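Local coordinates for protein thymine dioxygenase (Neurospora crassa, PDB 5C3Q) that probably oxidises the methyl group of thymine as a 2-oxoglutarate-dependent non-haem iron dioxygenase of the double-stranded beta-helix fold, at residues 42-53 and 245-256. Sequence-based numbering, arbitrary orientation.
Sequences FQTAGFIYLKNI and ATPIENTVVVNA
Tyr49 stands up from the sheet beside Val253 and carries its OH to the loop before strand 251-256, donating to Thr246 O at 2.6 Å from above the carbonyl plane (44°), though Thr246 O lies at the edge of the Tyr49 ring, in its plane. Val253 CG2 sits over the centre of one face of the Tyr49 ring (CH-pi, 3.8 Å to the centroid), and Ile248 CD1 meets Tyr49 CD2 obliquely. A phenylalanine here would probably keep this packing but leave Thr246 O without its hydroxyl donor and the loop less firmly tied. Thr251 OG1 donates to Ile248 O, closing the type II turn from Ile248 to Thr251. Asn255 CB rests on the Phe47 ring, 3.3 Å from its centroid; with CG between the backbone N and the carbonyl carbon (chi1 66°), the Asn255 amide lies nearly parallel (15°) to the ring. Its ND2 binds Asp218 OD2, a second-shell bond to a nickel ligand, while Phe47 packs edge-to-face with His273. Antiparallel backbone bonds pair Ile48 with Val254 and Leu50 with Val252. On their face, Val254 CG1 meets the edge of Phe42, and helix 147-173 packs against Phe42 and Leu50 through Val165; in the sheet, the pair lies between strands 13-19 and 222-227.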
loop_
_atom_site.group_PDB
_atom_site.type_symbol
_atom_site.label_atom_id
_atom_site.label_comp_id
_atom_site.label_asym_id
_atom_site.label_seq_id
_atom_site.Cartn_x
_atom_site.Cartn_y
_atom_site.Cartn_z
ATOM N N PHE A 42 2.507 -3.057 -14.481
ATOM C CA PHE A 42 3.573 -2.630 -13.572
ATOM C C PHE A 42 4.704 -1.904 -14.310
ATOM O O PHE A 42 5.320 -0.999 -13.755
ATOM C CB PHE A 42 4.138 -3.810 -12.776
ATOM C CG PHE A 42 3.194 -4.365 -11.733
ATOM C CD1 PHE A 42 2.558 -3.528 -10.825
ATOM C CD2 PHE A 42 2.958 -5.734 -11.651
ATOM C CE1 PHE A 42 1.702 -4.037 -9.864
ATOM C CE2 PHE A 42 2.103 -6.248 -10.692
ATOM C CZ PHE A 42 1.475 -5.399 -9.794
ATOM N N GLN A 43 4.968 -2.291 -15.556
ATOM C CA GLN A 43 6.044 -1.680 -16.345
ATOM C C GLN A 43 5.701 -0.302 -16.915
ATOM O O GLN A 43 6.593 0.407 -17.374
ATOM C CB GLN A 43 6.456 -2.599 -17.506
ATOM C CG GLN A 43 7.175 -3.872 -17.084
ATOM C CD GLN A 43 7.475 -4.788 -18.257
ATOM O OE1 GLN A 43 6.757 -4.793 -19.248
ATOM N NE2 GLN A 43 8.529 -5.580 -18.139
ATOM N N THR A 44 4.426 0.077 -16.896
ATOM C CA THR A 44 3.983 1.311 -17.541
ATOM C C THR A 44 3.400 2.275 -16.514
ATOM O O THR A 44 3.939 3.364 -16.305
ATOM C CB THR A 44 2.971 1.015 -18.667
ATOM O OG1 THR A 44 1.897 0.213 -18.162
ATOM C CG2 THR A 44 3.659 0.268 -19.804
ATOM N N ALA A 45 2.325 1.861 -15.848
ATOM C CA ALA A 45 1.650 2.696 -14.851
ATOM C C ALA A 45 2.194 2.508 -13.437
ATOM O O ALA A 45 2.100 3.415 -12.611
ATOM C CB ALA A 45 0.158 2.410 -14.859
ATOM N N GLY A 46 2.733 1.326 -13.153
ATOM C CA GLY A 46 3.156 0.977 -11.800
ATOM C C GLY A 46 2.003 0.532 -10.920
ATOM O O GLY A 46 2.214 0.151 -9.769
ATOM N N PHE A 47 0.792 0.565 -11.483
ATOM C CA PHE A 47 -0.460 0.290 -10.786
ATOM C C PHE A 47 -1.320 -0.625 -11.655
ATOM O O PHE A 47 -1.336 -0.477 -12.881
ATOM C CB PHE A 47 -1.240 1.594 -10.576
ATOM C CG PHE A 47 -0.980 2.269 -9.260
ATOM C CD1 PHE A 47 0.199 2.972 -9.042
ATOM C CD2 PHE A 47 -1.924 2.229 -8.253
ATOM C CE1 PHE A 47 0.435 3.600 -7.827
ATOM C CE2 PHE A 47 -1.695 2.855 -7.034
ATOM C CZ PHE A 47 -0.515 3.546 -6.827
ATOM N N ILE A 48 -2.024 -1.568 -11.023
ATOM C CA ILE A 48 -3.097 -2.331 -11.674
ATOM C C ILE A 48 -4.295 -2.463 -10.722
ATOM O O ILE A 48 -4.163 -2.233 -9.514
ATOM C CB ILE A 48 -2.626 -3.736 -12.118
ATOM C CG1 ILE A 48 -2.246 -4.597 -10.903
ATOM C CG2 ILE A 48 -1.446 -3.619 -13.080
ATOM C CD1 ILE A 48 -1.882 -6.027 -11.249
ATOM N N TYR A 49 -5.461 -2.797 -11.272
ATOM C CA TYR A 49 -6.604 -3.242 -10.468
ATOM C C TYR A 49 -6.782 -4.728 -10.737
ATOM O O TYR A 49 -6.765 -5.152 -11.899
ATOM C CB TYR A 49 -7.904 -2.550 -10.876
ATOM C CG TYR A 49 -8.139 -1.135 -10.390
ATOM C CD1 TYR A 49 -7.163 -0.152 -10.505
ATOM C CD2 TYR A 49 -9.388 -0.760 -9.888
ATOM C CE1 TYR A 49 -7.410 1.153 -10.100
ATOM C CE2 TYR A 49 -9.645 0.538 -9.481
ATOM C CZ TYR A 49 -8.657 1.491 -9.589
ATOM O OH TYR A 49 -8.913 2.784 -9.184
ATOM N N LEU A 50 -6.969 -5.506 -9.678
ATOM C CA LEU A 50 -7.308 -6.915 -9.807
ATOM C C LEU A 50 -8.727 -7.161 -9.339
ATOM O O LEU A 50 -9.135 -6.655 -8.297
ATOM C CB LEU A 50 -6.356 -7.782 -8.985
ATOM C CG LEU A 50 -4.890 -7.793 -9.408
ATOM C CD1 LEU A 50 -4.106 -8.694 -8.471
ATOM C CD2 LEU A 50 -4.733 -8.247 -10.855
ATOM N N LYS A 51 -9.468 -7.945 -10.118
ATOM C CA LYS A 51 -10.784 -8.443 -9.723
ATOM C C LYS A 51 -10.725 -9.965 -9.611
ATOM O O LYS A 51 -9.776 -10.595 -10.088
ATOM C CB LYS A 51 -11.868 -8.009 -10.724
ATOM C CG LYS A 51 -11.657 -8.480 -12.158
ATOM C CD LYS A 51 -12.602 -7.788 -13.133
ATOM C CE LYS A 51 -13.988 -8.409 -13.138
ATOM N NZ LYS A 51 -14.912 -7.642 -14.024
ATOM N N ASN A 52 -11.738 -10.543 -8.968
ATOM C CA ASN A 52 -11.825 -11.990 -8.751
ATOM C C ASN A 52 -10.558 -12.578 -8.145
ATOM O O ASN A 52 -10.008 -13.564 -8.644
ATOM C CB ASN A 52 -12.193 -12.709 -10.050
ATOM C CG ASN A 52 -13.532 -12.257 -10.599
ATOM O OD1 ASN A 52 -14.397 -11.809 -9.851
ATOM N ND2 ASN A 52 -13.705 -12.360 -11.906
ATOM N N ILE A 53 -10.096 -11.947 -7.071
ATOM C CA ILE A 53 -8.973 -12.462 -6.293
ATOM C C ILE A 53 -9.496 -13.533 -5.331
ATOM O O ILE A 53 -10.697 -13.591 -5.070
ATOM C CB ILE A 53 -8.225 -11.340 -5.524
ATOM C CG1 ILE A 53 -9.187 -10.500 -4.672
ATOM C CG2 ILE A 53 -7.476 -10.442 -6.502
ATOM C CD1 ILE A 53 -8.512 -9.737 -3.552
ATOM N N ALA A 245 -8.001 7.655 -8.968
ATOM C CA ALA A 245 -8.093 6.204 -9.044
ATOM C C ALA A 245 -9.474 5.813 -8.542
ATOM O O ALA A 245 -9.658 5.507 -7.364
ATOM C CB ALA A 245 -7.004 5.546 -8.213
ATOM N N THR A 246 -10.442 5.842 -9.454
ATOM C CA THR A 246 -11.842 5.575 -9.142
ATOM C C THR A 246 -12.011 4.224 -8.441
ATOM O O THR A 246 -11.458 3.224 -8.896
ATOM C CB THR A 246 -12.679 5.580 -10.433
ATOM O OG1 THR A 246 -12.355 6.750 -11.194
ATOM C CG2 THR A 246 -14.180 5.565 -10.130
ATOM N N PRO A 247 -12.763 4.190 -7.324
ATOM C CA PRO A 247 -13.074 2.900 -6.709
ATOM C C PRO A 247 -13.935 2.023 -7.623
ATOM O O PRO A 247 -14.887 2.517 -8.233
ATOM C CB PRO A 247 -13.860 3.289 -5.450
ATOM C CG PRO A 247 -13.465 4.696 -5.164
ATOM C CD PRO A 247 -13.235 5.320 -6.502
ATOM N N ILE A 248 -13.574 0.746 -7.737
ATOM C CA ILE A 248 -14.388 -0.245 -8.446
ATOM C C ILE A 248 -14.734 -1.347 -7.447
ATOM O O ILE A 248 -13.847 -1.892 -6.786
ATOM C CB ILE A 248 -13.650 -0.821 -9.673
ATOM C CG1 ILE A 248 -13.412 0.287 -10.705
ATOM C CG2 ILE A 248 -14.449 -1.961 -10.303
ATOM C CD1 ILE A 248 -12.593 -0.131 -11.912
ATOM N N GLU A 249 -16.020 -1.671 -7.333
ATOM C CA GLU A 249 -16.482 -2.640 -6.334
ATOM C C GLU A 249 -15.739 -3.972 -6.453
ATOM O O GLU A 249 -15.518 -4.473 -7.554
ATOM C CB GLU A 249 -17.995 -2.876 -6.438
ATOM C CG GLU A 249 -18.571 -3.636 -5.246
ATOM C CD GLU A 249 -20.048 -3.962 -5.392
ATOM O OE1 GLU A 249 -20.544 -4.810 -4.615
ATOM O OE2 GLU A 249 -20.716 -3.383 -6.279
ATOM N N ASN A 250 -15.349 -4.514 -5.303
ATOM C CA ASN A 250 -14.637 -5.784 -5.198
ATOM C C ASN A 250 -13.384 -5.896 -6.069
ATOM O O ASN A 250 -13.107 -6.946 -6.651
ATOM C CB ASN A 250 -15.595 -6.955 -5.454
ATOM C CG ASN A 250 -16.692 -7.049 -4.404
ATOM O OD1 ASN A 250 -16.488 -6.709 -3.234
ATOM N ND2 ASN A 250 -17.858 -7.509 -4.815
ATOM N N THR A 251 -12.623 -4.808 -6.146
ATOM C CA THR A 251 -11.292 -4.849 -6.738
ATOM C C THR A 251 -10.265 -4.561 -5.658
ATOM O O THR A 251 -10.592 -4.020 -4.599
ATOM C CB THR A 251 -11.113 -3.818 -7.871
ATOM O OG1 THR A 251 -11.347 -2.495 -7.365
ATOM C CG2 THR A 251 -12.068 -4.107 -9.031
ATOM N N VAL A 252 -9.026 -4.943 -5.927
ATOM C CA VAL A 252 -7.898 -4.511 -5.118
ATOM C C VAL A 252 -6.968 -3.740 -6.040
ATOM O O VAL A 252 -6.686 -4.173 -7.162
ATOM C CB VAL A 252 -7.168 -5.688 -4.417
ATOM C CG1 VAL A 252 -6.700 -6.748 -5.405
ATOM C CG2 VAL A 252 -5.992 -5.179 -3.590
ATOM N N VAL A 253 -6.528 -2.577 -5.574
ATOM C CA VAL A 253 -5.572 -1.782 -6.308
ATOM C C VAL A 253 -4.190 -2.269 -5.882
ATOM O O VAL A 253 -3.882 -2.312 -4.688
ATOM C CB VAL A 253 -5.755 -0.279 -6.026
ATOM C CG1 VAL A 253 -4.728 0.544 -6.782
ATOM C CG2 VAL A 253 -7.162 0.160 -6.410
ATOM N N VAL A 254 -3.377 -2.659 -6.859
ATOM C CA VAL A 254 -2.040 -3.170 -6.586
ATOM C C VAL A 254 -1.005 -2.281 -7.249
ATOM O O VAL A 254 -1.094 -1.989 -8.446
ATOM C CB VAL A 254 -1.858 -4.616 -7.085
ATOM C CG1 VAL A 254 -0.514 -5.164 -6.630
ATOM C CG2 VAL A 254 -2.986 -5.510 -6.587
ATOM N N ASN A 255 -0.031 -1.838 -6.463
ATOM C CA ASN A 255 1.055 -1.029 -6.997
ATOM C C ASN A 255 2.418 -1.529 -6.556
ATOM O O ASN A 255 2.580 -2.030 -5.443
ATOM C CB ASN A 255 0.878 0.439 -6.605
ATOM C CG ASN A 255 1.005 0.669 -5.115
ATOM O OD1 ASN A 255 0.084 0.379 -4.355
ATOM N ND2 ASN A 255 2.142 1.211 -4.689
ATOM N N ALA A 256 3.399 -1.380 -7.434
ATOM C CA ALA A 256 4.768 -1.751 -7.118
ATOM C C ALA A 256 5.385 -0.694 -6.213
ATOM O O ALA A 256 5.083 0.483 -6.343
ATOM C CB ALA A 256 5.581 -1.898 -8.389
HETATM O O HOH W 1 3.512 2.034 -8.034
HETATM O O HOH W 2 -13.906 -9.158 -7.937
#